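Local coordinates for TIR-like domain-containing protein (PDB 7EBD) that belongs to the bacterial STING family and holds C2E between the two subunits of its dimer, at residues I12-E16 against G17-L21; S149-R152 against E153-I157; A23-I26 against V27-P31; F137-V140 against L141-I145. All blocks are in the same frame, centred on the assembly; numbering follows the deposited sequence.

Interaction 1 of 4, residues I12-E16 against G17-L21; sequences ISYFE and GFVKL. With C2E (9,9'-[(2R,3R,3aS,5S,7aR,9R,10R,10aS,12S,14aR)-3,5,10,12-tetrahydroxy-5,12-dioxidooctahydro-2H,7H-difuro[3,2-d:3',2'-j][1,3,7,9,2,8]tetraoxadiphosphacyclododecine-2,9-diyl]bis(2-amino-1,9-dihydro-6H-purin-6-one)), chain E.
Lys20 lays its CB over one face of the Phe15 ring, toward the rim, 4.2 Å from CB to the ring centroid and 18° off the normal, a CH-pi contact. The two side chains meet at about a right angle, and CD of Lys20 passes CE2 of Phe15 at 3.9 Å. With CG of Phe15 anti to its own N (chi1 176°), the end of the ring comes back to the following turn, although the side chain sets out away from it. The lysine chain bends about its CG-CD and CD-CE bonds, and its CE lies 3.3 Å from OE2 of Glu16. The salt bridge between Lys20 NZ and that OE2 is long, 4.0 Å; OE1 of Glu16 is paired with Lys109 of the second subunit. On another side of the helix Tyr14 sets CE2 against CG2 of Val19 at 3.4 Å. Its ring lies near parallel to that of Phe18, planes at 28°, but slid so far that they barely overlap. Asp99 holds the Tyr14 hydroxyl, while C2E meets the Tyr14 edge and one Phe18 face. The backbone explains the spacing: Lys20 N bonds to Phe15 O at 3.0 Å, and Val19 N reaches Tyr14 O weakly at 3.3 Å, each five residues back. This wider, pi-type turn interrupts helix 6-28 where it lines the C2E pocket of a STING dimer.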
loop_
_atom_site.group_PDB
_atom_site.type_symbol
_atom_site.label_atom_id
_atom_site.label_comp_id
_atom_site.label_asym_id
_atom_site.label_seq_id
_atom_site.Cartn_x
_atom_site.Cartn_y
_atom_site.Cartn_z
ATOM N N ILE A 12 -4.525 9.527 1.424
ATOM C CA ILE A 12 -4.048 9.546 2.805
ATOM C C ILE A 12 -3.215 8.304 3.101
ATOM O O ILE A 12 -2.150 8.387 3.726
ATOM C CB ILE A 12 -5.227 9.680 3.785
ATOM C CG1 ILE A 12 -5.987 10.982 3.540
ATOM C CG2 ILE A 12 -4.724 9.643 5.214
ATOM C CD1 ILE A 12 -7.210 11.140 4.417
ATOM N N SER A 13 -3.686 7.131 2.665
ATOM C CA SER A 13 -2.932 5.902 2.893
ATOM C C SER A 13 -1.599 5.927 2.157
ATOM O O SER A 13 -0.572 5.506 2.704
ATOM C CB SER A 13 -3.756 4.688 2.459
ATOM O OG SER A 13 -4.832 4.454 3.347
ATOM N N TYR A 14 -1.593 6.436 0.923
ATOM C CA TYR A 14 -0.354 6.523 0.158
ATOM C C TYR A 14 0.636 7.476 0.816
ATOM O O TYR A 14 1.841 7.201 0.855
ATOM C CB TYR A 14 -0.673 6.963 -1.273
ATOM C CG TYR A 14 0.526 7.103 -2.182
ATOM C CD1 TYR A 14 1.330 6.011 -2.479
ATOM C CD2 TYR A 14 0.837 8.325 -2.768
ATOM C CE1 TYR A 14 2.422 6.134 -3.318
ATOM C CE2 TYR A 14 1.925 8.456 -3.612
ATOM C CZ TYR A 14 2.716 7.357 -3.881
ATOM O OH TYR A 14 3.800 7.484 -4.718
ATOM N N PHE A 15 0.144 8.591 1.358
ATOM C CA PHE A 15 1.027 9.546 2.019
ATOM C C PHE A 15 1.580 8.979 3.321
ATOM O O PHE A 15 2.778 9.105 3.599
ATOM C CB PHE A 15 0.275 10.853 2.272
ATOM C CG PHE A 15 1.068 11.878 3.035
ATOM C CD1 PHE A 15 1.955 12.718 2.380
ATOM C CD2 PHE A 15 0.922 12.006 4.408
ATOM C CE1 PHE A 15 2.683 13.660 3.082
ATOM C CE2 PHE A 15 1.649 12.945 5.115
ATOM C CZ PHE A 15 2.531 13.774 4.451
ATOM N N GLU A 16 0.726 8.339 4.124
ATOM C CA GLU A 16 1.162 7.823 5.418
ATOM C C GLU A 16 2.098 6.632 5.261
ATOM O O GLU A 16 3.029 6.461 6.058
ATOM C CB GLU A 16 -0.050 7.439 6.266
ATOM C CG GLU A 16 -0.887 8.618 6.746
ATOM C CD GLU A 16 -0.093 9.590 7.601
ATOM O OE1 GLU A 16 -0.180 10.812 7.356
ATOM O OE2 GLU A 16 0.628 9.133 8.512
ATOM N N GLY A 17 1.867 5.792 4.255
ATOM C CA GLY A 17 2.635 4.578 4.093
ATOM C C GLY A 17 3.832 4.654 3.176
ATOM O O GLY A 17 4.546 3.656 3.039
ATOM N N PHE A 18 4.091 5.794 2.536
ATOM C CA PHE A 18 5.211 5.866 1.605
ATOM C C PHE A 18 5.807 7.263 1.487
ATOM O O PHE A 18 6.992 7.460 1.779
ATOM C CB PHE A 18 4.780 5.374 0.221
ATOM C CG PHE A 18 5.817 5.589 -0.843
ATOM C CD1 PHE A 18 6.958 4.803 -0.885
ATOM C CD2 PHE A 18 5.655 6.580 -1.798
ATOM C CE1 PHE A 18 7.919 5.001 -1.860
ATOM C CE2 PHE A 18 6.612 6.783 -2.774
ATOM C CZ PHE A 18 7.745 5.992 -2.807
ATOM N N VAL A 19 4.998 8.236 1.061
ATOM C CA VAL A 19 5.524 9.558 0.717
ATOM C C VAL A 19 6.189 10.206 1.925
ATOM O O VAL A 19 7.302 10.736 1.833
ATOM C CB VAL A 19 4.408 10.450 0.147
ATOM C CG1 VAL A 19 4.937 11.851 -0.124
ATOM C CG2 VAL A 19 3.845 9.839 -1.118
ATOM N N LYS A 20 5.508 10.186 3.072
ATOM C CA LYS A 20 6.055 10.809 4.274
ATOM C C LYS A 20 7.366 10.150 4.688
ATOM O O LYS A 20 8.355 10.833 4.984
ATOM C CB LYS A 20 5.023 10.746 5.401
ATOM C CG LYS A 20 5.434 11.456 6.678
ATOM C CD LYS A 20 4.260 11.569 7.638
ATOM C CE LYS A 20 3.699 10.204 8.000
ATOM N NZ LYS A 20 4.585 9.462 8.939
ATOM N N LEU A 21 7.395 8.815 4.699
ATOM C CA LEU A 21 8.603 8.098 5.094
ATOM C C LEU A 21 9.738 8.340 4.107
ATOM O O LEU A 21 10.895 8.511 4.512
ATOM C CB LEU A 21 8.306 6.604 5.208
ATOM C CG LEU A 21 7.052 6.198 5.987
ATOM C CD1 LEU A 21 6.839 4.691 5.914
ATOM C CD2 LEU A 21 7.136 6.665 7.433
HETATM P P1 C2E E . 0.408 0.546 2.729
HETATM O O2P C2E E . 1.484 0.006 3.640
HETATM O O1P C2E E . -0.299 1.596 3.543
HETATM O "O5'" C2E E . 0.979 1.374 1.434
HETATM C "C5'" C2E E . 0.089 2.203 0.754
HETATM C "C4'" C2E E . 0.674 2.529 -0.649
HETATM O "O4'" C2E E . 1.794 3.186 -0.517
HETATM C "C3'" C2E E . 1.047 1.231 -1.397
HETATM O "O3'" C2E E . -0.009 0.807 -2.122
HETATM C "C2'" C2E E . 2.198 1.696 -2.306
HETATM O "O2'" C2E E . 1.660 2.357 -3.534
HETATM C "C1'" C2E E . 2.845 2.586 -1.596
HETATM N N9 C2E E . 3.959 1.976 -0.925
HETATM C C8 C2E E . 3.899 1.506 0.330
HETATM N N7 C2E E . 5.137 1.020 0.568
HETATM C C5 C2E E . 5.895 1.204 -0.521
HETATM C C6 C2E E . 7.357 0.863 -0.833
HETATM O O6 C2E E . 8.035 0.332 -0.022
HETATM N N1 C2E E . 7.908 1.186 -2.112
HETATM C C2 C2E E . 7.094 1.830 -3.108
HETATM N N2 C2E E . 7.650 2.159 -4.407
HETATM N N3 C2E E . 5.701 2.155 -2.811
HETATM C C4 C2E E . 5.140 1.816 -1.477
HETATM P P11 C2E E . 0.123 -0.782 -2.597
HETATM O O21 C2E E . 1.277 -1.108 -3.515
HETATM O O11 C2E E . -1.120 -1.069 -3.406
HETATM O O5A C2E E . 0.011 -1.684 -1.220
HETATM C C5A C2E E . -1.298 -1.678 -0.717
HETATM C C4A C2E E . -1.332 -2.375 0.588
HETATM O O4A C2E E . -1.008 -3.631 0.445
HETATM C C3A C2E E . -0.194 -1.723 1.638
HETATM O O3A C2E E . -0.781 -0.545 2.358
HETATM C C2A C2E E . 0.065 -2.616 2.431
HETATM O O2A C2E E . -0.966 -2.689 3.525
HETATM C C1A C2E E . -0.018 -3.960 1.537
HETATM N N91 C2E E . 1.157 -4.235 1.029
HETATM C C81 C2E E . 1.680 -3.944 -0.177
HETATM N N71 C2E E . 2.926 -4.454 -0.199
HETATM C C51 C2E E . 3.149 -5.046 0.970
HETATM C C61 C2E E . 4.368 -5.789 1.511
HETATM O O61 C2E E . 5.333 -5.907 0.839
HETATM N N11 C2E E . 4.344 -6.339 2.830
HETATM C C21 C2E E . 3.168 -6.191 3.647
HETATM N N21 C2E E . 3.142 -6.748 4.987
HETATM N N31 C2E E . 2.005 -5.481 3.126
HETATM C C41 C2E E . 2.039 -4.912 1.748
#

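Interaction 2 of 4, residues S149-R152 against E153-I157; sequences SFCR and ECVEI
Val155 turns CG2 against CB of Cys151, one turn back, with 4.0 Å between the two carbons. Because CG2 sits beside the valine N, anti to the carbonyl carbon, the methyl also lies close to the Cys151 backbone, 3.6 Å from its CA. The overlap is thin, a side-chain touch added to a set of main-chain bonds. Val155 N donates to Cys151 O at 2.8 Å, and Cys154 N makes a weak second bond to the same oxygen. One residue earlier the pattern repeats: Cys154 N bonds to Phe150 O at 3.0 Å, with a weak partner in Glu153 N, whose stronger acceptor is Ser149 O. The sulfur of Cys154 stands between its own N and carbonyl carbon (chi1 66°), a position that brings SG to 3.2 Å from Phe150 O. A water lies 3.0 Å from Arg152 O and also near Val155 O, the second contact being weak. Helix 6-28 covers Cys151 through Phe15 and Ala23, and Ile145 of helix 124-146 touches both Cys151 and Val155. From Val155 the chain leaves helical angles; backbone bonds tie Cys154 to Leu45, and Glu156 to Leu45 and Ile47, of strand 42-47. What results is a direct helix-to-strand junction, in which short helix 149-154 runs into strand 155-157, an outermost strand of the mixed sheet within this chain.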
loop_
_atom_site.group_PDB
_atom_site.type_symbol
_atom_site.label_atom_id
_atom_site.label_comp_id
_atom_site.label_asym_id
_atom_site.label_seq_id
_atom_site.Cartn_x
_atom_site.Cartn_y
_atom_site.Cartn_z
ATOM N N SER A 149 6.944 19.438 6.379
ATOM C CA SER A 149 8.119 20.221 6.002
ATOM C C SER A 149 9.043 19.433 5.080
ATOM O O SER A 149 9.527 19.965 4.074
ATOM C CB SER A 149 8.871 20.679 7.253
ATOM O OG SER A 149 8.077 21.552 8.037
ATOM N N PHE A 150 9.294 18.163 5.402
ATOM C CA PHE A 150 10.158 17.340 4.559
ATOM C C PHE A 150 9.545 17.142 3.177
ATOM O O PHE A 150 10.230 17.273 2.152
ATOM C CB PHE A 150 10.411 15.989 5.230
ATOM C CG PHE A 150 11.114 16.087 6.555
ATOM C CD1 PHE A 150 11.830 17.224 6.898
ATOM C CD2 PHE A 150 11.065 15.036 7.457
ATOM C CE1 PHE A 150 12.479 17.314 8.116
ATOM C CE2 PHE A 150 11.714 15.119 8.679
ATOM C CZ PHE A 150 12.421 16.260 9.007
ATOM N N CYS A 151 8.247 16.832 3.133
ATOM C CA CYS A 151 7.567 16.624 1.859
ATOM C C CYS A 151 7.537 17.907 1.039
ATOM O O CYS A 151 7.798 17.891 -0.170
ATOM C CB CYS A 151 6.153 16.102 2.105
ATOM S SG CYS A 151 6.095 14.507 2.944
ATOM N N ARG A 152 7.199 19.028 1.678
ATOM C CA ARG A 152 7.268 20.314 0.995
ATOM C C ARG A 152 8.674 20.588 0.478
ATOM O O ARG A 152 8.841 21.253 -0.551
ATOM C CB ARG A 152 6.818 21.434 1.935
ATOM C CG ARG A 152 6.456 22.729 1.229
ATOM C CD ARG A 152 6.273 23.883 2.207
ATOM N NE ARG A 152 5.401 23.540 3.328
ATOM C CZ ARG A 152 5.813 23.422 4.586
ATOM N NH1 ARG A 152 7.089 23.621 4.889
ATOM N NH2 ARG A 152 4.950 23.108 5.544
ATOM N N GLU A 153 9.689 20.069 1.167
ATOM C CA GLU A 153 11.069 20.313 0.766
ATOM C C GLU A 153 11.466 19.495 -0.459
ATOM O O GLU A 153 12.115 20.023 -1.369
ATOM C CB GLU A 153 12.006 20.008 1.938
ATOM C CG GLU A 153 13.483 20.203 1.642
ATOM C CD GLU A 153 13.913 21.656 1.721
ATOM O OE1 GLU A 153 13.071 22.513 2.062
ATOM O OE2 GLU A 153 15.097 21.940 1.443
ATOM N N CYS A 154 11.091 18.212 -0.513
ATOM C CA CYS A 154 11.693 17.318 -1.497
ATOM C C CYS A 154 10.708 16.490 -2.322
ATOM O O CYS A 154 11.152 15.628 -3.092
ATOM C CB CYS A 154 12.679 16.370 -0.804
ATOM S SG CYS A 154 11.897 15.221 0.345
ATOM N N VAL A 155 9.400 16.709 -2.202
ATOM C CA VAL A 155 8.420 15.893 -2.915
ATOM C C VAL A 155 7.668 16.754 -3.920
ATOM O O VAL A 155 7.241 17.869 -3.605
ATOM C CB VAL A 155 7.440 15.203 -1.944
ATOM C CG1 VAL A 155 6.475 14.313 -2.708
ATOM C CG2 VAL A 155 8.204 14.382 -0.927
ATOM N N GLU A 156 7.494 16.219 -5.129
ATOM C CA GLU A 156 6.749 16.881 -6.190
ATOM C C GLU A 156 5.878 15.866 -6.912
ATOM O O GLU A 156 6.279 14.714 -7.106
ATOM C CB GLU A 156 7.677 17.554 -7.209
ATOM C CG GLU A 156 8.335 18.831 -6.733
ATOM C CD GLU A 156 9.115 19.510 -7.839
ATOM O OE1 GLU A 156 8.661 19.453 -9.002
ATOM O OE2 GLU A 156 10.181 20.092 -7.551
ATOM N N ILE A 157 4.689 16.302 -7.313
ATOM C CA ILE A 157 3.813 15.511 -8.168
ATOM C C ILE A 157 4.093 15.901 -9.614
ATOM O O ILE A 157 4.013 17.081 -9.971
ATOM C CB ILE A 157 2.336 15.737 -7.811
ATOM C CG1 ILE A 157 2.073 15.344 -6.356
ATOM C CG2 ILE A 157 1.434 14.958 -8.757
ATOM C CD1 ILE A 157 0.642 15.567 -5.911
HETATM O O HOH W 1 8.651 20.884 -3.502
#

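Interaction 3 of 4, residues A23-I26 against V27-P31; sequences AEWI and VTEMP
Met30, present as selenomethionine, begins its contact with Trp25 at CB, which lies 3.8 Å from the centroid of the six-membered ring and 23° off the normal, a CH-pi contact over the face. CG follows toward the rim, 3.6 Å from both CH2 and CZ3 of Trp25. The selenium stands obliquely to the ring, 5.2 Å from SE to the six-membered centroid, a Met-aromatic contact. There the chain bends (chi3 57°), and CE ends 4.0 Å from CG2 of Ile26 and near that residue's carbonyl oxygen. Helix 6-28 is giving out here and passes through a turn into a 3-10 segment. Trp25 O marks the change by accepting two N-H groups, from Glu29 four residues on and from Met30 five on, the latter at 2.8 Å. Glu29 CB covers the five-membered ring of Trp25 on the face that Met30 uses, 4.0 Å from its centroid, and the side chain, running at about a right angle to that of Trp25, brings OE1 beside the pyrrole carbon CD1, 3.1 Å away. Just before, Glu24 O is gripped from opposite faces of its carbonyl plane by Thr28, whose N takes one face and whose OG1, 2.7 Å away, takes the other. Leu95 of the sheet packs against both Trp25 and Met30.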
loop_
_atom_site.group_PDB
_atom_site.type_symbol
_atom_site.label_atom_id
_atom_site.label_comp_id
_atom_site.label_asym_id
_atom_site.label_seq_id
_atom_site.Cartn_x
_atom_site.Cartn_y
_atom_site.Cartn_z
ATOM N N ALA A 23 10.173 11.009 2.148
ATOM C CA ALA A 23 10.660 12.372 2.332
ATOM C C ALA A 23 11.517 12.485 3.586
ATOM O O ALA A 23 12.558 13.158 3.579
ATOM C CB ALA A 23 9.484 13.346 2.398
ATOM N N GLU A 24 11.097 11.833 4.673
ATOM C CA GLU A 24 11.895 11.861 5.893
ATOM C C GLU A 24 13.256 11.215 5.675
ATOM O O GLU A 24 14.273 11.709 6.173
ATOM C CB GLU A 24 11.146 11.169 7.031
ATOM C CG GLU A 24 11.859 11.261 8.368
ATOM C CD GLU A 24 11.086 10.597 9.487
ATOM O OE1 GLU A 24 11.729 10.121 10.446
ATOM O OE2 GLU A 24 9.841 10.548 9.407
ATOM N N TRP A 25 13.297 10.111 4.926
ATOM C CA TRP A 25 14.578 9.477 4.631
ATOM C C TRP A 25 15.457 10.386 3.780
ATOM O O TRP A 25 16.665 10.493 4.018
ATOM C CB TRP A 25 14.354 8.141 3.925
ATOM C CG TRP A 25 15.628 7.439 3.565
ATOM C CD1 TRP A 25 16.294 6.515 4.315
ATOM C CD2 TRP A 25 16.395 7.609 2.365
ATOM N NE1 TRP A 25 17.425 6.096 3.657
ATOM C CE2 TRP A 25 17.510 6.752 2.458
ATOM C CE3 TRP A 25 16.247 8.402 1.222
ATOM C CZ2 TRP A 25 18.469 6.664 1.451
ATOM C CZ3 TRP A 25 17.197 8.309 0.223
ATOM C CH2 TRP A 25 18.295 7.450 0.345
ATOM N N ILE A 26 14.867 11.044 2.780
ATOM C CA ILE A 26 15.636 11.941 1.922
ATOM C C ILE A 26 16.237 13.075 2.741
ATOM O O ILE A 26 17.400 13.453 2.547
ATOM C CB ILE A 26 14.753 12.473 0.777
ATOM C CG1 ILE A 26 14.446 11.363 -0.227
ATOM C CG2 ILE A 26 15.422 13.652 0.083
ATOM C CD1 ILE A 26 13.513 11.791 -1.342
ATOM N N VAL A 27 15.466 13.628 3.676
ATOM C CA VAL A 27 15.928 14.805 4.404
ATOM C C VAL A 27 16.926 14.426 5.495
ATOM O O VAL A 27 17.975 15.065 5.641
ATOM C CB VAL A 27 14.731 15.587 4.976
ATOM C CG1 VAL A 27 15.218 16.687 5.903
ATOM C CG2 VAL A 27 13.904 16.177 3.846
ATOM N N THR A 28 16.630 13.383 6.276
ATOM C CA THR A 28 17.374 13.126 7.503
ATOM C C THR A 28 18.355 11.962 7.426
ATOM O O THR A 28 19.216 11.853 8.303
ATOM C CB THR A 28 16.407 12.869 8.671
ATOM O OG1 THR A 28 15.742 11.614 8.485
ATOM C CG2 THR A 28 15.365 13.976 8.750
ATOM N N GLU A 29 18.259 11.101 6.417
ATOM C CA GLU A 29 19.095 9.909 6.353
ATOM C C GLU A 29 19.942 9.808 5.096
ATOM O O GLU A 29 21.062 9.296 5.168
ATOM C CB GLU A 29 18.234 8.640 6.465
ATOM C CG GLU A 29 17.635 8.417 7.841
ATOM C CD GLU A 29 16.781 7.164 7.909
ATOM O OE1 GLU A 29 15.693 7.146 7.295
ATOM O OE2 GLU A 29 17.204 6.191 8.570
HETATM N N MSE A 30 19.446 10.278 3.957
HETATM C CA MSE A 30 20.182 10.187 2.698
HETATM C C MSE A 30 21.571 10.858 2.692
HETATM O O MSE A 30 22.519 10.266 2.175
HETATM C CB MSE A 30 19.336 10.761 1.560
HETATM C CG MSE A 30 19.973 10.607 0.196
HETATM SE SE MSE A 30 19.146 11.770 -1.114
HETATM C CE MSE A 30 19.428 13.475 -0.211
ATOM N N PRO A 31 21.707 12.075 3.241
ATOM C CA PRO A 31 23.037 12.713 3.267
ATOM C C PRO A 31 24.087 11.921 4.026
ATOM O O PRO A 31 25.282 12.210 3.875
ATOM C CB PRO A 31 22.770 14.063 3.946
ATOM C CG PRO A 31 21.342 14.331 3.684
ATOM C CD PRO A 31 20.675 12.995 3.756
#

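Interaction 4 of 4, residues F137-V140 against L141-I145; sequences FKRV and LQLLI
One long helix, 124-146, supplies both halves of this contact, and it pairs Phe137 with Leu141, Arg139 with Leu143 and Val140 with Leu144, each four residues apart. On the inner side the Phe137 and Leu141 side chains run alongside each other, CE2 of the phenylalanine meeting CD2 of the leucine at 4.2 Å. One turn apart and both with CG anti to N (chi1 174° and -176°), they leave the helix in the same direction. Val140 and Leu144 also point the same way, with CG1 of Val140 4.1 Å from CD1 of Leu144. Packed on these are Ile10 and Ala11 of helix 6-28, at Phe137, and Ile157 of the last strand, at Leu141. On the exposed side the Arg139 chain bends and brings NH1 to 3.5 Å from CD1 of Leu143, an oblique approach of a charged group to a methyl, while its NH2 is bonded to Asn136. Underneath runs an unbroken series of bonds: Leu141 N to Phe137 O, Gln142 N to Lys138 O, Leu143 N to Arg139 O and Leu144 N to Val140 O, all 2.9 Å. Such i to i+4 bonding, with Phe137, Val140 and Leu141 buried and Arg139 and Leu143 exposed, is that of a regular alpha-helix packed by one side on helix 6-28 and the sheet.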
loop_
_atom_site.group_PDB
_atom_site.type_symbol
_atom_site.label_atom_id
_atom_site.label_comp_id
_atom_site.label_asym_id
_atom_site.label_seq_id
_atom_site.Cartn_x
_atom_site.Cartn_y
_atom_site.Cartn_z
ATOM N N PHE A 137 -7.370 12.849 -5.902
ATOM C CA PHE A 137 -6.204 12.189 -5.327
ATOM C C PHE A 137 -5.003 13.126 -5.323
ATOM O O PHE A 137 -4.323 13.282 -4.302
ATOM C CB PHE A 137 -5.897 10.904 -6.102
ATOM C CG PHE A 137 -4.620 10.223 -5.686
ATOM C CD1 PHE A 137 -4.619 9.290 -4.663
ATOM C CD2 PHE A 137 -3.424 10.501 -6.332
ATOM C CE1 PHE A 137 -3.449 8.658 -4.285
ATOM C CE2 PHE A 137 -2.252 9.873 -5.955
ATOM C CZ PHE A 137 -2.265 8.949 -4.930
ATOM N N LYS A 138 -4.738 13.767 -6.465
ATOM C CA LYS A 138 -3.602 14.680 -6.557
ATOM C C LYS A 138 -3.766 15.866 -5.614
ATOM O O LYS A 138 -2.797 16.301 -4.982
ATOM C CB LYS A 138 -3.425 15.155 -8.000
ATOM C CG LYS A 138 -2.979 14.056 -8.953
ATOM C CD LYS A 138 -2.567 14.618 -10.303
ATOM C CE LYS A 138 -3.707 15.371 -10.962
ATOM N NZ LYS A 138 -3.302 15.940 -12.276
ATOM N N ARG A 139 -4.985 16.393 -5.496
ATOM C CA ARG A 139 -5.217 17.544 -4.629
ATOM C C ARG A 139 -4.992 17.184 -3.165
ATOM O O ARG A 139 -4.334 17.927 -2.427
ATOM C CB ARG A 139 -6.635 18.077 -4.838
ATOM C CG ARG A 139 -7.007 19.225 -3.914
ATOM C CD ARG A 139 -8.492 19.546 -3.990
ATOM N NE ARG A 139 -9.317 18.451 -3.485
ATOM C CZ ARG A 139 -9.684 18.317 -2.214
ATOM N NH1 ARG A 139 -9.301 19.210 -1.311
ATOM N NH2 ARG A 139 -10.438 17.289 -1.844
ATOM N N VAL A 140 -5.533 16.045 -2.726
ATOM C CA VAL A 140 -5.349 15.628 -1.338
ATOM C C VAL A 140 -3.881 15.337 -1.058
ATOM O O VAL A 140 -3.348 15.707 -0.002
ATOM C CB VAL A 140 -6.241 14.415 -1.014
ATOM C CG1 VAL A 140 -5.941 13.891 0.382
ATOM C CG2 VAL A 140 -7.711 14.789 -1.139
ATOM N N LEU A 141 -3.198 14.678 -2.000
ATOM C CA LEU A 141 -1.782 14.387 -1.809
ATOM C C LEU A 141 -0.966 15.670 -1.719
ATOM O O LEU A 141 -0.061 15.779 -0.885
ATOM C CB LEU A 141 -1.265 13.499 -2.941
ATOM C CG LEU A 141 0.187 13.034 -2.810
ATOM C CD1 LEU A 141 0.386 12.233 -1.530
ATOM C CD2 LEU A 141 0.619 12.223 -4.023
ATOM N N GLN A 142 -1.279 16.658 -2.560
ATOM C CA GLN A 142 -0.554 17.923 -2.515
ATOM C C GLN A 142 -0.823 18.666 -1.213
ATOM O O GLN A 142 0.090 19.269 -0.635
ATOM C CB GLN A 142 -0.934 18.788 -3.716
ATOM C CG GLN A 142 -0.079 20.032 -3.873
ATOM C CD GLN A 142 1.364 19.696 -4.192
ATOM O OE1 GLN A 142 1.673 19.227 -5.287
ATOM N NE2 GLN A 142 2.254 19.929 -3.235
ATOM N N LEU A 143 -2.071 18.634 -0.734
ATOM C CA LEU A 143 -2.384 19.264 0.544
ATOM C C LEU A 143 -1.626 18.600 1.686
ATOM O O LEU A 143 -1.131 19.283 2.590
ATOM C CB LEU A 143 -3.892 19.215 0.802
ATOM C CG LEU A 143 -4.773 20.094 -0.088
ATOM C CD1 LEU A 143 -6.247 19.845 0.192
ATOM C CD2 LEU A 143 -4.432 21.563 0.110
ATOM N N LEU A 144 -1.511 17.271 1.655
ATOM C CA LEU A 144 -0.754 16.577 2.694
ATOM C C LEU A 144 0.736 16.876 2.587
ATOM O O LEU A 144 1.429 16.988 3.607
ATOM C CB LEU A 144 -1.009 15.072 2.618
ATOM C CG LEU A 144 -2.440 14.624 2.919
ATOM C CD1 LEU A 144 -2.593 13.127 2.708
ATOM C CD2 LEU A 144 -2.834 15.010 4.337
ATOM N N ILE A 145 1.247 17.014 1.361
ATOM C CA ILE A 145 2.656 17.337 1.166
ATOM C C ILE A 145 2.965 18.732 1.697
ATOM O O ILE A 145 3.999 18.951 2.341
ATOM C CB ILE A 145 3.028 17.202 -0.323
ATOM C CG1 ILE A 145 3.080 15.728 -0.728
ATOM C CG2 ILE A 145 4.349 17.896 -0.620
ATOM C CD1 ILE A 145 3.077 15.505 -2.225
#

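Interaction 1 is the buried one and carries part of the C2E pocket; the other three are partly buried and touch no second subunit. Interactions 1 and 3 share helix 6-28 and differ in how it departs from alpha geometry, by a pi-type turn within it and by a double acceptor at its end. Interaction 4 keeps a regular helix throughout, and interaction 2 passes from helix to strand. The core between them is joined by side chains: Phe15 meets Cys151 and Leu144, Ala23 meets Cys151, and Ile145 meets Val155. Interactions 3 and 4 do not touch, about 7 Å apart at their nearest atoms. Aromatic contacts mark interactions 1 and 3, and mainly aliphatic and backbone ones interactions 2 and 4.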